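Local coordinates for protein acyl-CoA dehydrogenase (Mycobacterium thermoresistibile, PDB 3NF4) that probably oxidises acyl-CoA thioesters to their 2,3-enoyl forms, using a bound flavin-adenine dinucleotide as the electron acceptor, at residues A[298-301]-A[302-306]; A[119-122]-A[123-126]; A[354-357]-A[358-361]. All coordinates share one frame; numbering follows the deposited sequence.

Contact 1 of 3, residues A[298-301]-A[302-306]; sequences AAVA and TARAT
Helix 289-315 of the C-terminal helical domain of the acyl-CoA dehydrogenase fold carries this contact, in which Thr-302 turns its hydroxyl back onto the carbonyl of Ala-298 one turn earlier. Ala-298 O is gripped twice: Thr-302 N reaches it at 3.0 Å in the regular helical bond, and Thr-302 OG1 donates to it at 2.9 Å. The two donors come from opposite faces of the carbonyl plane, the hydroxyl tilted 32° out of it. OG1 can reach back because it stands beside its own backbone N, with chi1 at -72°. The arrangement recurs one turn on, where Thr-306 OG1 donates to Thr-302 O at 2.8 Å, so each threonine hydroxyl donates its proton within the helix. These two threonines and Ala-301 lie along a face packed on the second subunit, where Thr-302 meets Thr-302 of that neighbouring chain.

Elsewhere on the helix, Ala-299 and Ala-303 set their methyl groups against helix 321-346, while Val-300, and Ala-303 as well, touch helix 247-274. Arg-304 runs back past Val-300 toward Glu-85, with which NH2 forms a salt bridge; the same nitrogen also bonds Gln-263. The bend at chi3 (-54°) swings the guanidinium obliquely past the valine, with Arg-304 NH2 3.7 Å from Val-300 CG1.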
loop_
_atom_site.group_PDB
_atom_site.type_symbol
_atom_site.label_atom_id
_atom_site.label_comp_id
_atom_site.label_asym_id
_atom_site.label_seq_id
_atom_site.Cartn_x
_atom_site.Cartn_y
_atom_site.Cartn_z
ATOM N N ALA A 298 -7.012 -0.587 -13.828
ATOM C CA ALA A 298 -6.736 0.780 -13.389
ATOM C C ALA A 298 -5.225 1.140 -13.381
ATOM O O ALA A 298 -4.816 2.238 -13.826
ATOM C CB ALA A 298 -7.327 1.018 -12.004
ATOM N N ALA A 299 -4.401 0.207 -12.904
ATOM C CA ALA A 299 -2.957 0.421 -12.871
ATOM C C ALA A 299 -2.349 0.587 -14.278
ATOM O O ALA A 299 -1.550 1.519 -14.506
ATOM C CB ALA A 299 -2.233 -0.709 -12.036
ATOM N N VAL A 300 -2.715 -0.294 -15.214
ATOM C CA VAL A 300 -2.246 -0.160 -16.597
ATOM C C VAL A 300 -2.713 1.161 -17.255
ATOM O O VAL A 300 -1.898 1.875 -17.864
ATOM C CB VAL A 300 -2.619 -1.373 -17.500
ATOM C CG1 VAL A 300 -1.956 -1.238 -18.892
ATOM C CG2 VAL A 300 -2.205 -2.722 -16.856
ATOM N N ALA A 301 -3.992 1.519 -17.105
ATOM C CA ALA A 301 -4.510 2.703 -17.791
ATOM C C ALA A 301 -3.803 3.972 -17.262
ATOM O O ALA A 301 -3.402 4.865 -18.028
ATOM C CB ALA A 301 -6.062 2.809 -17.631
ATOM N N THR A 302 -3.677 4.036 -15.948
ATOM C CA THR A 302 -3.001 5.116 -15.260
ATOM C C THR A 302 -1.506 5.266 -15.691
ATOM O O THR A 302 -1.024 6.379 -15.898
ATOM C CB THR A 302 -3.103 4.846 -13.754
ATOM O OG1 THR A 302 -4.459 5.086 -13.349
ATOM C CG2 THR A 302 -2.197 5.747 -12.971
ATOM N N ALA A 303 -0.791 4.158 -15.841
ATOM C CA ALA A 303 0.603 4.213 -16.299
ATOM C C ALA A 303 0.708 4.709 -17.757
ATOM O O ALA A 303 1.587 5.513 -18.075
ATOM C CB ALA A 303 1.266 2.853 -16.115
ATOM N N ARG A 304 -0.199 4.251 -18.632
ATOM C CA ARG A 304 -0.217 4.705 -20.031
ATOM C C ARG A 304 -0.468 6.226 -20.137
ATOM O O ARG A 304 0.285 6.933 -20.819
ATOM C CB ARG A 304 -1.276 3.944 -20.847
ATOM C CG ARG A 304 -1.339 4.333 -22.352
ATOM C CD ARG A 304 -2.186 3.389 -23.259
ATOM N NE ARG A 304 -1.790 1.990 -23.161
ATOM C CZ ARG A 304 -2.482 1.048 -22.520
ATOM N NH1 ARG A 304 -3.633 1.351 -21.922
ATOM N NH2 ARG A 304 -2.027 -0.203 -22.489
ATOM N N ALA A 305 -1.504 6.726 -19.455
ATOM C CA ALA A 305 -1.814 8.171 -19.467
ATOM C C ALA A 305 -0.697 9.076 -18.918
ATOM O O ALA A 305 -0.463 10.173 -19.423
ATOM C CB ALA A 305 -3.135 8.458 -18.731
ATOM N N THR A 306 -0.025 8.607 -17.873
ATOM C CA THR A 306 1.108 9.320 -17.296
ATOM C C THR A 306 2.313 9.443 -18.270
ATOM O O THR A 306 2.869 10.546 -18.418
ATOM C CB THR A 306 1.510 8.716 -15.911
ATOM O OG1 THR A 306 0.345 8.643 -15.074
ATOM C CG2 THR A 306 2.498 9.600 -15.247
#

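Contact 2 of 3, residues A[119-122]-A[123-126]; sequences RWLP and GMLS
The indole of Trp-120 has the side chain of its neighbour Arg-119 over one face, with Arg-119 NE 3.3 Å above the ring plane and displaced toward the rim; in return Trp-120 CH2 lies over one face of the guanidinium. Across the contact it is the root of the tryptophan that touches, not its ring: Trp-120 CB approaches Met-124 SD at 4.2 Å. The sulfur also meets Leu-121 CD2 at 4.1 Å and lies 3.4 Å from Trp-120 O. Met-124 reaches this position with CG beside its backbone N (chi1 -66°) and a chain bent at both chi2 and chi3, which folds the thioether back along the preceding turn. Trp-120, Leu-121 and Met-124 all rest on Leu-108 of helix 106-111, so their apolar cluster joins two successive helices of the N-terminal helical domain.

The segments span the C-terminal end of helix 114-124 and the first residues after it. Pro-122 has no N-H to give to the turn before, and the helix is kinked there. Beyond it the bond from Met-124 N to Trp-120 O is weak at 3.3 Å, while Leu-125 N to Leu-121 O, at 3.2 Å, is a regular helical bond. Leu-125 then leaves helical geometry, its carbonyl accepting a bond from Ser-63 OG, while its side chain packs on Gln-66. At the exit, Ser-126 OG turns back to donate to Gly-123 O at 3.0 Å, from 28° outside the carbonyl plane, and is itself bonded by the backbone N of Glu-128.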
loop_
_atom_site.group_PDB
_atom_site.type_symbol
_atom_site.label_atom_id
_atom_site.label_comp_id
_atom_site.label_asym_id
_atom_site.label_seq_id
_atom_site.Cartn_x
_atom_site.Cartn_y
_atom_site.Cartn_z
ATOM N N ARG A 119 29.586 11.892 -41.249
ATOM C CA ARG A 119 30.265 10.593 -41.238
ATOM C C ARG A 119 29.371 9.412 -40.810
ATOM O O ARG A 119 29.216 8.429 -41.564
ATOM C CB ARG A 119 31.499 10.633 -40.324
ATOM C CG ARG A 119 32.772 11.158 -40.964
ATOM C CD ARG A 119 33.967 11.127 -39.993
ATOM N NE ARG A 119 34.583 9.801 -39.891
ATOM C CZ ARG A 119 35.888 9.582 -39.706
ATOM N NH1 ARG A 119 36.738 10.601 -39.615
ATOM N NH2 ARG A 119 36.349 8.338 -39.623
ATOM N N TRP A 120 28.780 9.518 -39.614
ATOM C CA TRP A 120 28.284 8.327 -38.900
ATOM C C TRP A 120 26.770 8.152 -38.713
ATOM O O TRP A 120 26.280 7.011 -38.644
ATOM C CB TRP A 120 28.992 8.211 -37.553
ATOM C CG TRP A 120 30.452 7.853 -37.651
ATOM C CD1 TRP A 120 30.994 6.744 -38.253
ATOM C CD2 TRP A 120 31.551 8.584 -37.096
ATOM N NE1 TRP A 120 32.361 6.750 -38.111
ATOM C CE2 TRP A 120 32.729 7.864 -37.401
ATOM C CE3 TRP A 120 31.656 9.778 -36.367
ATOM C CZ2 TRP A 120 33.995 8.300 -37.000
ATOM C CZ3 TRP A 120 32.912 10.212 -35.969
ATOM C CH2 TRP A 120 34.067 9.476 -36.289
ATOM N N LEU A 121 26.036 9.262 -38.618
ATOM C CA LEU A 121 24.599 9.215 -38.314
ATOM C C LEU A 121 23.748 8.432 -39.304
ATOM O O LEU A 121 22.896 7.653 -38.884
ATOM C CB LEU A 121 24.004 10.613 -38.072
ATOM C CG LEU A 121 23.867 11.122 -36.629
ATOM C CD1 LEU A 121 23.004 12.368 -36.590
ATOM C CD2 LEU A 121 23.282 10.072 -35.683
ATOM N N PRO A 122 23.978 8.613 -40.616
ATOM C CA PRO A 122 23.108 7.891 -41.557
ATOM C C PRO A 122 23.187 6.367 -41.462
ATOM O O PRO A 122 22.169 5.701 -41.642
ATOM C CB PRO A 122 23.567 8.407 -42.935
ATOM C CG PRO A 122 24.069 9.801 -42.647
ATOM C CD PRO A 122 24.782 9.644 -41.304
ATOM N N GLY A 123 24.373 5.828 -41.189
ATOM C CA GLY A 123 24.537 4.389 -40.959
ATOM C C GLY A 123 23.868 3.873 -39.680
ATOM O O GLY A 123 23.325 2.767 -39.652
ATOM N N MET A 124 23.903 4.672 -38.618
ATOM C CA MET A 124 23.230 4.297 -37.366
ATOM C C MET A 124 21.710 4.160 -37.546
ATOM O O MET A 124 21.099 3.220 -37.017
ATOM C CB MET A 124 23.577 5.285 -36.249
ATOM C CG MET A 124 25.060 5.233 -35.874
ATOM S SD MET A 124 25.720 6.808 -35.328
ATOM C CE MET A 124 25.186 6.887 -33.628
ATOM N N LEU A 125 21.120 5.061 -38.339
ATOM C CA LEU A 125 19.664 5.110 -38.474
ATOM C C LEU A 125 19.156 4.321 -39.675
ATOM O O LEU A 125 17.965 4.369 -39.999
ATOM C CB LEU A 125 19.167 6.560 -38.503
ATOM C CG LEU A 125 19.742 7.479 -37.417
ATOM C CD1 LEU A 125 19.325 8.927 -37.647
ATOM C CD2 LEU A 125 19.368 7.003 -35.991
ATOM N N SER A 126 20.057 3.566 -40.299
ATOM C CA SER A 126 19.775 2.873 -41.561
ATOM C C SER A 126 18.872 1.663 -41.368
ATOM O O SER A 126 18.166 1.255 -42.300
ATOM C CB SER A 126 21.085 2.415 -42.225
ATOM O OG SER A 126 21.589 1.241 -41.585
#

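Contact 3 of 3, residues A[354-357]-A[358-361]; sequences DYRV and ERYM
Arg-356 and Tyr-360 each set their CG beside the backbone N (chi1 -72° and -67°), which brings the arginine chain across the tyrosine one turn later. Beyond CG the arginine is extended to NE, and its aliphatic part does the touching: Arg-356 CB lies 4.0 Å from Tyr-360 CZ, and Arg-356 CD is 3.5 Å from Tyr-360 OH. Farther out, a water in the plane of both the guanidinium and the phenol ring, at the edge of each, bridges them. It accepts a long bond from Arg-356 NH1 at 3.3 Å and lies 2.7 Å from Tyr-360 OH.

The backbone here is the start of helix 357-367 in the C-terminal helical domain, where the loop following helix 321-346 turns into a new helix. Tyr-360 N donates to Arg-356 O at 3.2 Å, and this same oxygen sits over one face of the Tyr-360 ring. The Tyr-360 side chain packs on Leu-261, Ala-264 and Ala-265 of helix 247-274.

Arg-359 runs alongside Arg-356, pointing the same way, with the guanidinium planes turned 75° apart. Arg-356 NE comes to the edge of the Arg-359 group, 3.7 Å from Arg-359 NH2. A shared partner probably offsets the like charges: both nitrogens form salt bridges with Asp-40 OD1, while Arg-356 NH1 also pairs with Asp-36 and Arg-359 NH1 with Glu-363. On another flank, Glu-358 folds toward the loop, and a second water donates to both Tyr-355 O and Glu-358 OE1, the latter at 2.9 Å; Glu-358 OE2 is held by a salt bridge to Arg-362.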
loop_
_atom_site.group_PDB
_atom_site.type_symbol
_atom_site.label_atom_id
_atom_site.label_comp_id
_atom_site.label_asym_id
_atom_site.label_seq_id
_atom_site.Cartn_x
_atom_site.Cartn_y
_atom_site.Cartn_z
ATOM N N ASP A 354 4.010 -23.890 -17.878
ATOM C CA ASP A 354 2.966 -24.089 -18.890
ATOM C C ASP A 354 2.349 -22.773 -19.410
ATOM O O ASP A 354 1.755 -22.751 -20.484
ATOM C CB ASP A 354 1.848 -25.002 -18.370
ATOM N N TYR A 355 2.463 -21.694 -18.639
ATOM C CA TYR A 355 1.986 -20.381 -19.076
ATOM C C TYR A 355 3.095 -19.329 -18.987
ATOM O O TYR A 355 4.149 -19.575 -18.382
ATOM C CB TYR A 355 0.745 -19.953 -18.272
ATOM C CG TYR A 355 -0.387 -20.918 -18.411
ATOM C CD1 TYR A 355 -1.260 -20.864 -19.516
ATOM C CD2 TYR A 355 -0.563 -21.913 -17.475
ATOM C CE1 TYR A 355 -2.298 -21.798 -19.663
ATOM C CE2 TYR A 355 -1.582 -22.841 -17.599
ATOM C CZ TYR A 355 -2.449 -22.792 -18.687
ATOM O OH TYR A 355 -3.451 -23.740 -18.763
ATOM N N ARG A 356 2.831 -18.162 -19.579
ATOM C CA ARG A 356 3.782 -17.037 -19.651
ATOM C C ARG A 356 3.884 -16.131 -18.388
ATOM O O ARG A 356 4.880 -15.444 -18.201
ATOM C CB ARG A 356 3.448 -16.182 -20.878
ATOM C CG ARG A 356 3.807 -16.835 -22.208
ATOM C CD ARG A 356 3.517 -15.884 -23.379
ATOM N NE ARG A 356 4.082 -16.369 -24.641
ATOM C CZ ARG A 356 3.837 -15.845 -25.846
ATOM N NH1 ARG A 356 3.018 -14.810 -25.976
ATOM N NH2 ARG A 356 4.400 -16.367 -26.930
ATOM N N VAL A 357 2.858 -16.123 -17.537
ATOM C CA VAL A 357 2.788 -15.155 -16.424
ATOM C C VAL A 357 3.955 -15.247 -15.393
ATOM O O VAL A 357 4.347 -14.229 -14.812
ATOM C CB VAL A 357 1.393 -15.131 -15.740
ATOM C CG1 VAL A 357 0.359 -14.616 -16.716
ATOM C CG2 VAL A 357 0.985 -16.534 -15.236
ATOM N N GLU A 358 4.526 -16.444 -15.210
ATOM C CA GLU A 358 5.665 -16.586 -14.287
ATOM C C GLU A 358 6.910 -15.910 -14.861
ATOM O O GLU A 358 7.695 -15.316 -14.112
ATOM C CB GLU A 358 5.928 -18.043 -13.896
ATOM C CG GLU A 358 6.494 -18.925 -15.038
ATOM C CD GLU A 358 8.020 -18.772 -15.229
ATOM O OE1 GLU A 358 8.521 -19.051 -16.357
ATOM O OE2 GLU A 358 8.690 -18.350 -14.248
ATOM N N ARG A 359 7.071 -15.960 -16.189
ATOM C CA ARG A 359 8.143 -15.200 -16.840
ATOM C C ARG A 359 7.938 -13.665 -16.715
ATOM O O ARG A 359 8.901 -12.919 -16.453
ATOM C CB ARG A 359 8.286 -15.625 -18.311
ATOM C CG ARG A 359 9.271 -14.760 -19.124
ATOM C CD ARG A 359 9.717 -15.408 -20.495
ATOM N NE ARG A 359 8.610 -15.623 -21.451
ATOM C CZ ARG A 359 8.125 -14.709 -22.297
ATOM N NH1 ARG A 359 8.610 -13.468 -22.353
ATOM N NH2 ARG A 359 7.136 -15.038 -23.117
ATOM N N TYR A 360 6.695 -13.199 -16.913
ATOM C CA TYR A 360 6.399 -11.747 -16.881
ATOM C C TYR A 360 6.746 -11.148 -15.512
ATOM O O TYR A 360 7.342 -10.074 -15.446
ATOM C CB TYR A 360 4.937 -11.428 -17.289
ATOM C CG TYR A 360 4.578 -11.711 -18.771
ATOM C CD1 TYR A 360 5.561 -11.744 -19.770
ATOM C CD2 TYR A 360 3.252 -11.925 -19.160
ATOM C CE1 TYR A 360 5.237 -12.005 -21.106
ATOM C CE2 TYR A 360 2.926 -12.183 -20.461
ATOM C CZ TYR A 360 3.922 -12.213 -21.438
ATOM O OH TYR A 360 3.567 -12.449 -22.746
ATOM N N MET A 361 6.398 -11.862 -14.440
ATOM C CA MET A 361 6.794 -11.519 -13.079
ATOM C C MET A 361 8.309 -11.404 -12.836
ATOM O O MET A 361 8.750 -10.523 -12.115
ATOM C CB MET A 361 6.171 -12.498 -12.072
ATOM C CG MET A 361 6.329 -12.043 -10.651
ATOM S SD MET A 361 5.477 -13.101 -9.455
ATOM C CE MET A 361 6.293 -12.597 -7.935
HETATM O O HOH W 1 7.180 -19.244 -18.947
HETATM O O HOH W 2 1.193 -13.166 -23.774
#

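In the fold
Contacts 1 and 3 belong to the C-terminal helical domain and both pack on helices 247-274 and 321-346, though their nearest atoms remain about 11 Å apart. Contact 2 is in the N-terminal domain, across the chain's centre from both, its centre 35 Å from contact 1 and 38 Å from contact 3. Contact 3 is the most buried, yet rich in charge, its arginines paired with acidic groups largely from the N-terminal part of the chain. Mid-helix contact 1 is mostly small residues and meets the second subunit, whereas contact 3 touches the third. Contact 2, partly exposed at a helix end, relies on apolar side chains and meets no other subunit.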